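Local coordinates for protein dihydrofolate reductase (Moritella profunda, PDB 3IA4) that probably catalyses the NADPH-dependent reduction of 7,8-dihydrofolate to 5,6,7,8-tetrahydrofolate, a key step of folate metabolism, and is inhibited by methotrexate, at residues R111-H116 / Y153-L158. Residues are numbered along the deposited sequence; the frame is centred on the assembly and turned at random.
Sequences RLYLTH and YRFSLL
Tyr113 lies alongside Leu157 and Phe155 on the face of the sheet that helix 26-36 covers, and here the packing is tight. Leu157 CD1 sits over one face of the tyrosine ring, 3.8 Å from its centroid, a CH-pi contact that a branched aliphatic chain makes well. Leu157 CG, anti to the backbone N (chi1 176°), helps bring CD1 over the ring. Phe155 turns its edge to Tyr113, with CZ 3.7 Å from Tyr113 CD1. A tyrosine suits this place because its ring fills the apolar layer while its OH reaches Glu92; an alanine here would probably leave Leu157 and Phe155 facing a gap and cost Glu92 one of its partners. Farther along, Thr115 CG2 lies 3.8 Å from Tyr153 CD2.

On the other face, Tyr130 and Trp135 cover the leucine end, where Leu114 CD1 is 4.1 Å from Leu158 CD1. The looser, solvent-facing part is the far end: exposed Arg154 lays its guanidinium over His116 CB, 12° from parallel to the imidazole, and one water links His116 NE2 to Ser156 OG, which is also hydrogen-bonded to Glu137. Six backbone hydrogen bonds, such as Leu158 N to Leu112 O at 2.8 Å, join these antiparallel strands of the DHFR sheet. The chemistry implies an apolar layer with paired polar ends: Tyr113 OH and Arg111 NH1 share Glu92, while Thr115, its OG1 held by Glu28, lies at the methotrexate pocket.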
loop_
_atom_site.group_PDB
_atom_site.type_symbol
_atom_site.label_atom_id
_atom_site.label_comp_id
_atom_site.label_asym_id
_atom_site.label_seq_id
_atom_site.Cartn_x
_atom_site.Cartn_y
_atom_site.Cartn_z
ATOM N N ARG A 111 0.637 -11.579 -3.110
ATOM C CA ARG A 111 1.368 -11.331 -1.866
ATOM C C ARG A 111 0.778 -10.097 -1.180
ATOM O O ARG A 111 0.307 -9.180 -1.870
ATOM C CB ARG A 111 2.858 -11.029 -2.150
ATOM C CG ARG A 111 3.642 -12.150 -2.785
ATOM C CD ARG A 111 5.029 -11.598 -3.063
ATOM N NE ARG A 111 5.894 -12.695 -3.477
ATOM C CZ ARG A 111 7.156 -12.498 -3.841
ATOM N NH1 ARG A 111 7.617 -11.258 -3.923
ATOM N NH2 ARG A 111 7.922 -13.535 -4.191
ATOM N N LEU A 112 0.839 -10.071 0.146
ATOM C CA LEU A 112 0.564 -8.887 0.942
ATOM C C LEU A 112 1.816 -8.565 1.719
ATOM O O LEU A 112 2.363 -9.421 2.412
ATOM C CB LEU A 112 -0.558 -9.148 1.952
ATOM C CG LEU A 112 -1.903 -9.548 1.292
ATOM C CD1 LEU A 112 -2.931 -9.836 2.418
ATOM C CD2 LEU A 112 -2.434 -8.548 0.245
ATOM N N TYR A 113 2.264 -7.326 1.628
ATOM C CA TYR A 113 3.371 -6.862 2.441
ATOM C C TYR A 113 2.717 -6.057 3.555
ATOM O O TYR A 113 2.332 -4.906 3.363
ATOM C CB TYR A 113 4.268 -5.901 1.634
ATOM C CG TYR A 113 5.108 -6.541 0.526
ATOM C CD1 TYR A 113 6.478 -6.308 0.503
ATOM C CD2 TYR A 113 4.538 -7.278 -0.515
ATOM C CE1 TYR A 113 7.257 -6.792 -0.501
ATOM C CE2 TYR A 113 5.357 -7.812 -1.555
ATOM C CZ TYR A 113 6.712 -7.513 -1.523
ATOM O OH TYR A 113 7.539 -8.047 -2.498
ATOM N N LEU A 114 2.539 -6.660 4.721
ATOM C CA LEU A 114 1.832 -5.983 5.796
ATOM C C LEU A 114 2.773 -5.521 6.901
ATOM O O LEU A 114 3.540 -6.291 7.460
ATOM C CB LEU A 114 0.796 -6.931 6.435
ATOM C CG LEU A 114 -0.273 -7.487 5.451
ATOM C CD1 LEU A 114 -1.330 -8.308 6.142
ATOM C CD2 LEU A 114 -0.953 -6.319 4.692
ATOM N N THR A 115 2.616 -4.287 7.287
ATOM C CA THR A 115 3.219 -3.848 8.552
ATOM C C THR A 115 2.086 -3.797 9.572
ATOM O O THR A 115 1.013 -3.271 9.260
ATOM C CB THR A 115 3.731 -2.447 8.330
ATOM O OG1 THR A 115 4.815 -2.520 7.389
ATOM C CG2 THR A 115 4.255 -1.824 9.660
ATOM N N HIS A 116 2.266 -4.439 10.729
ATOM C CA HIS A 116 1.284 -4.315 11.790
ATOM C C HIS A 116 1.857 -3.421 12.842
ATOM O O HIS A 116 2.942 -3.709 13.377
ATOM C CB HIS A 116 1.035 -5.702 12.381
ATOM C CG HIS A 116 0.530 -6.675 11.375
ATOM N ND1 HIS A 116 -0.815 -6.786 11.073
ATOM C CD2 HIS A 116 1.171 -7.601 10.627
ATOM C CE1 HIS A 116 -0.976 -7.742 10.166
ATOM N NE2 HIS A 116 0.213 -8.239 9.870
ATOM N N TYR A 153 6.227 -2.041 15.884
ATOM C CA TYR A 153 5.605 -2.518 14.618
ATOM C C TYR A 153 6.371 -3.671 14.060
ATOM O O TYR A 153 7.471 -3.983 14.541
ATOM C CB TYR A 153 5.391 -1.377 13.609
ATOM C CG TYR A 153 6.685 -0.734 13.104
ATOM C CD1 TYR A 153 7.344 0.226 13.858
ATOM C CD2 TYR A 153 7.229 -1.122 11.894
ATOM C CE1 TYR A 153 8.564 0.804 13.383
ATOM C CE2 TYR A 153 8.415 -0.540 11.399
ATOM C CZ TYR A 153 9.061 0.414 12.153
ATOM O OH TYR A 153 10.242 0.971 11.657
ATOM N N ARG A 154 5.775 -4.373 13.102
ATOM C CA ARG A 154 6.476 -5.543 12.583
ATOM C C ARG A 154 6.038 -5.704 11.137
ATOM O O ARG A 154 4.977 -5.225 10.728
ATOM C CB ARG A 154 6.194 -6.824 13.400
ATOM C CG ARG A 154 4.784 -7.284 13.219
ATOM C CD ARG A 154 4.439 -8.434 14.199
ATOM N NE ARG A 154 3.011 -8.770 14.083
ATOM C CZ ARG A 154 2.044 -8.158 14.767
ATOM N NH1 ARG A 154 0.766 -8.521 14.586
ATOM N NH2 ARG A 154 2.335 -7.151 15.617
ATOM N N PHE A 155 6.905 -6.324 10.366
ATOM C CA PHE A 155 6.620 -6.643 8.956
ATOM C C PHE A 155 6.312 -8.115 8.735
ATOM O O PHE A 155 6.963 -8.984 9.297
ATOM C CB PHE A 155 7.858 -6.274 8.165
ATOM C CG PHE A 155 7.728 -6.595 6.727
ATOM C CD1 PHE A 155 6.772 -5.912 5.962
ATOM C CD2 PHE A 155 8.460 -7.630 6.140
ATOM C CE1 PHE A 155 6.576 -6.229 4.623
ATOM C CE2 PHE A 155 8.275 -7.950 4.769
ATOM C CZ PHE A 155 7.328 -7.256 4.030
ATOM N N SER A 156 5.313 -8.412 7.892
ATOM C CA SER A 156 4.984 -9.788 7.571
ATOM C C SER A 156 4.676 -9.837 6.083
ATOM O O SER A 156 3.747 -9.150 5.628
ATOM C CB SER A 156 3.741 -10.184 8.404
ATOM O OG SER A 156 3.208 -11.433 8.054
ATOM N N LEU A 157 5.421 -10.649 5.332
ATOM C CA LEU A 157 5.126 -10.828 3.943
ATOM C C LEU A 157 4.361 -12.131 3.762
ATOM O O LEU A 157 4.859 -13.223 4.083
ATOM C CB LEU A 157 6.432 -10.699 3.134
ATOM C CG LEU A 157 6.407 -10.942 1.632
ATOM C CD1 LEU A 157 5.241 -10.443 0.941
ATOM C CD2 LEU A 157 7.713 -10.384 0.991
ATOM N N LEU A 158 3.096 -11.997 3.348
ATOM C CA LEU A 158 2.244 -13.166 3.133
ATOM C C LEU A 158 2.088 -13.514 1.664
ATOM O O LEU A 158 1.888 -12.627 0.797
ATOM C CB LEU A 158 0.847 -12.929 3.696
ATOM C CG LEU A 158 0.703 -12.499 5.147
ATOM C CD1 LEU A 158 -0.750 -12.295 5.490
ATOM C CD2 LEU A 158 1.294 -13.616 6.004
HETATM O O HOH W 1 0.412 -10.898 8.585
#